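Local coordinates for putative uncharacterized protein (Mycobacterium tuberculosis, PDB 3I7T) that is of unknown function but belongs to the YjgF/YER057c/UK114 (RidA) family and assembles as a homotrimer, at residues 65-78 and 105-119. Residues are numbered along the deposited sequence; the frame is centred on the assembly and turned at random.
Sequences DVVRTRIYVTDISR and LIAPGLLVEIEADAY
E115 OE1 is gripped twice: R70 NH2 donates to it over 3.0 Å, meeting it nearly along its C-O axis, and R70 of the third subunit adds a second salt bridge. The two side chains run alongside each other, and OE1 sits in the plane of R70's guanidinium, at its edge, while the carboxylate is turned 79° away. R70 gets there with CG anti to its backbone N (chi1 -179°) and a bend at chi3; its NH1 bridges E115 of the second subunit. E115 OE2 receives a weak bond from Y72 OH at 3.3 Å and a firmer one from S98 of the third subunit. On this same face, R68 NE stays 4.2 Å from D117 OD2 and a water links them; a second joins R70 NH2 to that oxygen, while R68 NH2 salt-bridges D117 of the second subunit.

Beneath them the strands 66-73 and 112-119 pair antiparallel. A classic beta bulge lets D117 O accept from both V67 N (2.8 Å) and R68 N (3.2 Å). On the reverse face I71 CG2 meets V112 CG2 at 3.8 Å, under helices 41-58 and 79-90. Largely buried arginines and carboxylates, reciprocated between subunits, thus tie this inner strand pair into the trimer interface, where their charges probably offset one another.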
loop_
_atom_site.group_PDB
_atom_site.type_symbol
_atom_site.label_atom_id
_atom_site.label_comp_id
_atom_site.label_asym_id
_atom_site.label_seq_id
_atom_site.Cartn_x
_atom_site.Cartn_y
_atom_site.Cartn_z
ATOM N N ASP A 65 6.795 -8.442 -14.962
ATOM C CA ASP A 65 7.442 -8.623 -13.655
ATOM C C ASP A 65 6.569 -8.133 -12.492
ATOM O O ASP A 65 6.856 -8.412 -11.318
ATOM C CB ASP A 65 8.801 -7.916 -13.596
ATOM C CG ASP A 65 9.809 -8.507 -14.534
ATOM O OD1 ASP A 65 9.932 -9.743 -14.576
ATOM O OD2 ASP A 65 10.494 -7.723 -15.219
ATOM N N VAL A 66 5.523 -7.385 -12.828
ATOM C CA VAL A 66 4.642 -6.772 -11.834
ATOM C C VAL A 66 3.846 -7.837 -11.042
ATOM O O VAL A 66 3.183 -8.697 -11.633
ATOM C CB VAL A 66 3.697 -5.753 -12.520
ATOM C CG1 VAL A 66 2.586 -5.297 -11.556
ATOM C CG2 VAL A 66 4.508 -4.580 -13.074
ATOM N N VAL A 67 3.949 -7.806 -9.717
ATOM C CA VAL A 67 3.263 -8.792 -8.885
ATOM C C VAL A 67 2.081 -8.152 -8.177
ATOM O O VAL A 67 1.150 -8.850 -7.752
ATOM C CB VAL A 67 4.196 -9.447 -7.822
ATOM C CG1 VAL A 67 5.303 -10.307 -8.499
ATOM C CG2 VAL A 67 4.801 -8.390 -6.895
ATOM N N ARG A 68 2.133 -6.831 -8.036
ATOM C CA ARG A 68 1.046 -6.088 -7.398
ATOM C C ARG A 68 0.808 -4.720 -8.026
ATOM O O ARG A 68 1.757 -3.974 -8.303
ATOM C CB ARG A 68 1.291 -5.907 -5.888
ATOM C CG ARG A 68 0.185 -5.045 -5.229
ATOM C CD ARG A 68 0.468 -4.604 -3.776
ATOM N NE ARG A 68 0.684 -5.690 -2.815
ATOM C CZ ARG A 68 -0.286 -6.336 -2.162
ATOM N NH1 ARG A 68 -1.571 -6.061 -2.391
ATOM N NH2 ARG A 68 0.022 -7.286 -1.289
ATOM N N THR A 69 -0.463 -4.390 -8.249
ATOM C CA THR A 69 -0.859 -3.005 -8.512
ATOM C C THR A 69 -1.820 -2.551 -7.416
ATOM O O THR A 69 -2.433 -3.373 -6.723
ATOM C CB THR A 69 -1.532 -2.821 -9.884
ATOM O OG1 THR A 69 -2.656 -3.707 -9.978
ATOM C CG2 THR A 69 -0.569 -3.111 -11.031
ATOM N N ARG A 70 -1.944 -1.238 -7.248
ATOM C CA ARG A 70 -2.902 -0.690 -6.296
ATOM C C ARG A 70 -3.456 0.529 -6.972
ATOM O O ARG A 70 -2.684 1.358 -7.468
ATOM C CB ARG A 70 -2.220 -0.317 -4.981
ATOM C CG ARG A 70 -3.169 0.239 -3.921
ATOM C CD ARG A 70 -2.464 0.414 -2.554
ATOM N NE ARG A 70 -2.145 -0.881 -1.948
ATOM C CZ ARG A 70 -0.926 -1.412 -1.893
ATOM N NH1 ARG A 70 -0.754 -2.594 -1.331
ATOM N NH2 ARG A 70 0.121 -0.765 -2.381
ATOM N N ILE A 71 -4.787 0.611 -7.019
ATOM C CA ILE A 71 -5.484 1.632 -7.784
ATOM C C ILE A 71 -6.359 2.498 -6.884
ATOM O O ILE A 71 -7.247 1.991 -6.208
ATOM C CB ILE A 71 -6.380 0.976 -8.870
ATOM C CG1 ILE A 71 -5.555 0.039 -9.764
ATOM C CG2 ILE A 71 -7.116 2.047 -9.700
ATOM C CD1 ILE A 71 -6.394 -0.790 -10.689
ATOM N N TYR A 72 -6.080 3.798 -6.867
ATOM C CA TYR A 72 -6.931 4.779 -6.213
ATOM C C TYR A 72 -7.757 5.509 -7.253
ATOM O O TYR A 72 -7.208 6.063 -8.204
ATOM C CB TYR A 72 -6.083 5.811 -5.464
ATOM C CG TYR A 72 -5.038 5.208 -4.561
ATOM C CD1 TYR A 72 -5.376 4.753 -3.298
ATOM C CD2 TYR A 72 -3.715 5.092 -4.969
ATOM C CE1 TYR A 72 -4.429 4.189 -2.452
ATOM C CE2 TYR A 72 -2.755 4.530 -4.130
ATOM C CZ TYR A 72 -3.125 4.079 -2.870
ATOM O OH TYR A 72 -2.186 3.514 -2.019
ATOM N N VAL A 73 -9.068 5.547 -7.045
ATOM C CA VAL A 73 -9.953 6.262 -7.944
ATOM C C VAL A 73 -10.797 7.276 -7.182
ATOM O O VAL A 73 -11.070 7.105 -5.985
ATOM C CB VAL A 73 -10.861 5.312 -8.735
ATOM C CG1 VAL A 73 -10.045 4.520 -9.728
ATOM C CG2 VAL A 73 -11.652 4.389 -7.780
ATOM N N THR A 74 -11.217 8.338 -7.863
ATOM C CA THR A 74 -12.066 9.311 -7.199
ATOM C C THR A 74 -13.546 8.926 -7.316
ATOM O O THR A 74 -14.377 9.435 -6.578
ATOM C CB THR A 74 -11.807 10.779 -7.658
ATOM O OG1 THR A 74 -12.017 10.914 -9.074
ATOM C CG2 THR A 74 -10.384 11.211 -7.287
ATOM N N ASP A 75 -13.872 8.020 -8.230
ATOM C CA ASP A 75 -15.244 7.540 -8.339
ATOM C C ASP A 75 -15.266 6.055 -8.640
ATOM O O ASP A 75 -15.145 5.648 -9.801
ATOM C CB ASP A 75 -16.004 8.290 -9.425
ATOM C CG ASP A 75 -17.442 7.830 -9.539
ATOM O OD1 ASP A 75 -17.775 6.785 -8.928
ATOM O OD2 ASP A 75 -18.238 8.507 -10.233
ATOM N N ILE A 76 -15.406 5.248 -7.595
ATOM C CA ILE A 76 -15.295 3.800 -7.752
ATOM C C ILE A 76 -16.495 3.213 -8.512
ATOM O O ILE A 76 -16.476 2.049 -8.931
ATOM C CB ILE A 76 -15.079 3.074 -6.387
ATOM C CG1 ILE A 76 -14.360 1.728 -6.603
ATOM C CG2 ILE A 76 -16.399 2.922 -5.627
ATOM C CD1 ILE A 76 -13.684 1.220 -5.383
ATOM N N SER A 77 -17.539 4.012 -8.701
ATOM C CA SER A 77 -18.652 3.544 -9.513
ATOM C C SER A 77 -18.205 3.390 -10.969
ATOM O O SER A 77 -18.897 2.765 -11.782
ATOM C CB SER A 77 -19.872 4.466 -9.389
ATOM O OG SER A 77 -19.767 5.595 -10.229
ATOM N N ARG A 78 -17.041 3.951 -11.293
ATOM C CA ARG A 78 -16.482 3.829 -12.637
ATOM C C ARG A 78 -15.399 2.750 -12.717
ATOM O O ARG A 78 -14.531 2.801 -13.580
ATOM C CB ARG A 78 -15.939 5.179 -13.120
ATOM C CG ARG A 78 -16.999 6.274 -13.208
ATOM C CD ARG A 78 -16.473 7.523 -13.911
ATOM N NE ARG A 78 -15.577 8.307 -13.054
ATOM C CZ ARG A 78 -14.889 9.376 -13.454
ATOM N NH1 ARG A 78 -14.976 9.805 -14.715
ATOM N NH2 ARG A 78 -14.116 10.015 -12.594
ATOM N N LEU A 105 -7.144 13.152 -5.294
ATOM C CA LEU A 105 -5.741 12.950 -5.636
ATOM C C LEU A 105 -5.043 14.322 -5.615
ATOM O O LEU A 105 -5.669 15.329 -5.292
ATOM C CB LEU A 105 -5.590 12.239 -6.994
ATOM C CG LEU A 105 -6.289 10.873 -7.064
ATOM C CD1 LEU A 105 -6.442 10.365 -8.494
ATOM C CD2 LEU A 105 -5.610 9.827 -6.175
ATOM N N ILE A 106 -3.759 14.361 -5.957
ATOM C CA ILE A 106 -2.942 15.578 -5.800
ATOM C C ILE A 106 -3.480 16.818 -6.530
ATOM O O ILE A 106 -3.200 17.953 -6.134
ATOM C CB ILE A 106 -1.486 15.315 -6.238
ATOM C CG1 ILE A 106 -0.572 16.453 -5.789
ATOM C CG2 ILE A 106 -1.408 15.077 -7.751
ATOM C CD1 ILE A 106 -0.153 16.333 -4.356
ATOM N N ALA A 107 -4.248 16.603 -7.595
ATOM C CA ALA A 107 -4.867 17.697 -8.351
ATOM C C ALA A 107 -6.292 17.308 -8.713
ATOM O O ALA A 107 -6.582 16.124 -8.907
ATOM C CB ALA A 107 -4.068 18.010 -9.603
ATOM N N PRO A 108 -7.190 18.302 -8.804
ATOM C CA PRO A 108 -8.621 18.001 -8.893
ATOM C C PRO A 108 -9.058 17.313 -10.194
ATOM O O PRO A 108 -10.096 16.650 -10.207
ATOM C CB PRO A 108 -9.306 19.369 -8.742
ATOM C CG PRO A 108 -8.204 20.404 -8.703
ATOM C CD PRO A 108 -6.888 19.737 -8.928
ATOM N N GLY A 109 -8.290 17.465 -11.271
ATOM C CA GLY A 109 -8.652 16.835 -12.543
ATOM C C GLY A 109 -8.170 15.395 -12.669
ATOM O O GLY A 109 -8.465 14.710 -13.653
ATOM N N LEU A 110 -7.424 14.939 -11.667
ATOM C CA LEU A 110 -6.811 13.613 -11.682
ATOM C C LEU A 110 -7.776 12.614 -11.057
ATOM O O LEU A 110 -8.246 12.816 -9.934
ATOM C CB LEU A 110 -5.476 13.638 -10.927
ATOM C CG LEU A 110 -4.500 14.638 -11.562
ATOM C CD1 LEU A 110 -3.145 14.614 -10.863
ATOM C CD2 LEU A 110 -4.350 14.331 -13.052
ATOM N N LEU A 111 -8.072 11.547 -11.797
ATOM C CA LEU A 111 -9.202 10.675 -11.482
ATOM C C LEU A 111 -8.784 9.293 -11.017
ATOM O O LEU A 111 -9.599 8.518 -10.509
ATOM C CB LEU A 111 -10.070 10.527 -12.721
ATOM C CG LEU A 111 -10.620 11.842 -13.261
ATOM C CD1 LEU A 111 -11.411 11.571 -14.539
ATOM C CD2 LEU A 111 -11.472 12.554 -12.213
ATOM N N VAL A 112 -7.512 8.989 -11.206
ATOM C CA VAL A 112 -6.982 7.659 -10.925
ATOM C C VAL A 112 -5.481 7.757 -10.663
ATOM O O VAL A 112 -4.781 8.535 -11.307
ATOM C CB VAL A 112 -7.301 6.634 -12.066
ATOM C CG1 VAL A 112 -6.763 7.097 -13.399
ATOM C CG2 VAL A 112 -6.723 5.270 -11.729
ATOM N N GLU A 113 -5.003 7.015 -9.670
ATOM C CA GLU A 113 -3.571 6.886 -9.441
ATOM C C GLU A 113 -3.228 5.407 -9.246
ATOM O O GLU A 113 -3.969 4.681 -8.589
ATOM C CB GLU A 113 -3.147 7.705 -8.225
ATOM C CG GLU A 113 -1.650 7.603 -7.885
ATOM C CD GLU A 113 -1.200 8.739 -6.989
ATOM O OE1 GLU A 113 -1.899 9.770 -6.943
ATOM O OE2 GLU A 113 -0.162 8.608 -6.309
ATOM N N ILE A 114 -2.119 4.967 -9.827
ATOM C CA ILE A 114 -1.730 3.561 -9.750
ATOM C C ILE A 114 -0.308 3.377 -9.232
ATOM O O ILE A 114 0.619 4.034 -9.702
ATOM C CB ILE A 114 -1.884 2.893 -11.141
ATOM C CG1 ILE A 114 -3.299 3.179 -11.665
ATOM C CG2 ILE A 114 -1.528 1.389 -11.077
ATOM C CD1 ILE A 114 -3.608 2.610 -13.033
ATOM N N GLU A 115 -0.146 2.486 -8.257
ATOM C CA GLU A 115 1.166 2.030 -7.820
ATOM C C GLU A 115 1.462 0.647 -8.378
ATOM O O GLU A 115 0.548 -0.099 -8.740
ATOM C CB GLU A 115 1.188 1.925 -6.296
ATOM C CG GLU A 115 0.949 3.222 -5.589
ATOM C CD GLU A 115 0.821 3.006 -4.088
ATOM O OE1 GLU A 115 0.741 1.835 -3.666
ATOM O OE2 GLU A 115 0.816 3.991 -3.329
ATOM N N ALA A 116 2.732 0.266 -8.389
ATOM C CA ALA A 116 3.072 -1.086 -8.782
ATOM C C ALA A 116 4.301 -1.596 -8.021
ATOM O O ALA A 116 5.216 -0.821 -7.702
ATOM C CB ALA A 116 3.303 -1.160 -10.284
ATOM N N ASP A 117 4.294 -2.900 -7.718
ATOM C CA ASP A 117 5.471 -3.592 -7.215
ATOM C C ASP A 117 5.810 -4.677 -8.205
ATOM O O ASP A 117 4.920 -5.359 -8.728
ATOM C CB ASP A 117 5.211 -4.225 -5.846
ATOM C CG ASP A 117 4.902 -3.194 -4.790
ATOM O OD1 ASP A 117 5.760 -2.327 -4.548
ATOM O OD2 ASP A 117 3.800 -3.249 -4.206
ATOM N N ALA A 118 7.101 -4.834 -8.473
ATOM C CA ALA A 118 7.554 -5.835 -9.418
ATOM C C ALA A 118 8.673 -6.652 -8.800
ATOM O O ALA A 118 9.362 -6.189 -7.891
ATOM C CB ALA A 118 8.014 -5.183 -10.723
ATOM N N TYR A 119 8.841 -7.874 -9.293
ATOM C CA TYR A 119 9.924 -8.725 -8.831
ATOM C C TYR A 119 10.721 -9.237 -10.029
ATOM O O TYR A 119 10.163 -9.855 -10.943
ATOM C CB TYR A 119 9.366 -9.883 -7.996
ATOM C CG TYR A 119 10.418 -10.787 -7.389
ATOM C CD1 TYR A 119 11.049 -11.760 -8.152
ATOM C CD2 TYR A 119 10.774 -10.666 -6.051
ATOM C CE1 TYR A 119 12.010 -12.587 -7.596
ATOM C CE2 TYR A 119 11.725 -11.489 -5.488
ATOM C CZ TYR A 119 12.344 -12.444 -6.263
ATOM O OH TYR A 119 13.292 -13.268 -5.693
HETATM O O HOH W 1 3.254 -5.519 -2.125
HETATM O O HOH W 2 2.936 -1.703 -2.318
HETATM O O HOH W 3 -12.453 8.536 -10.638
#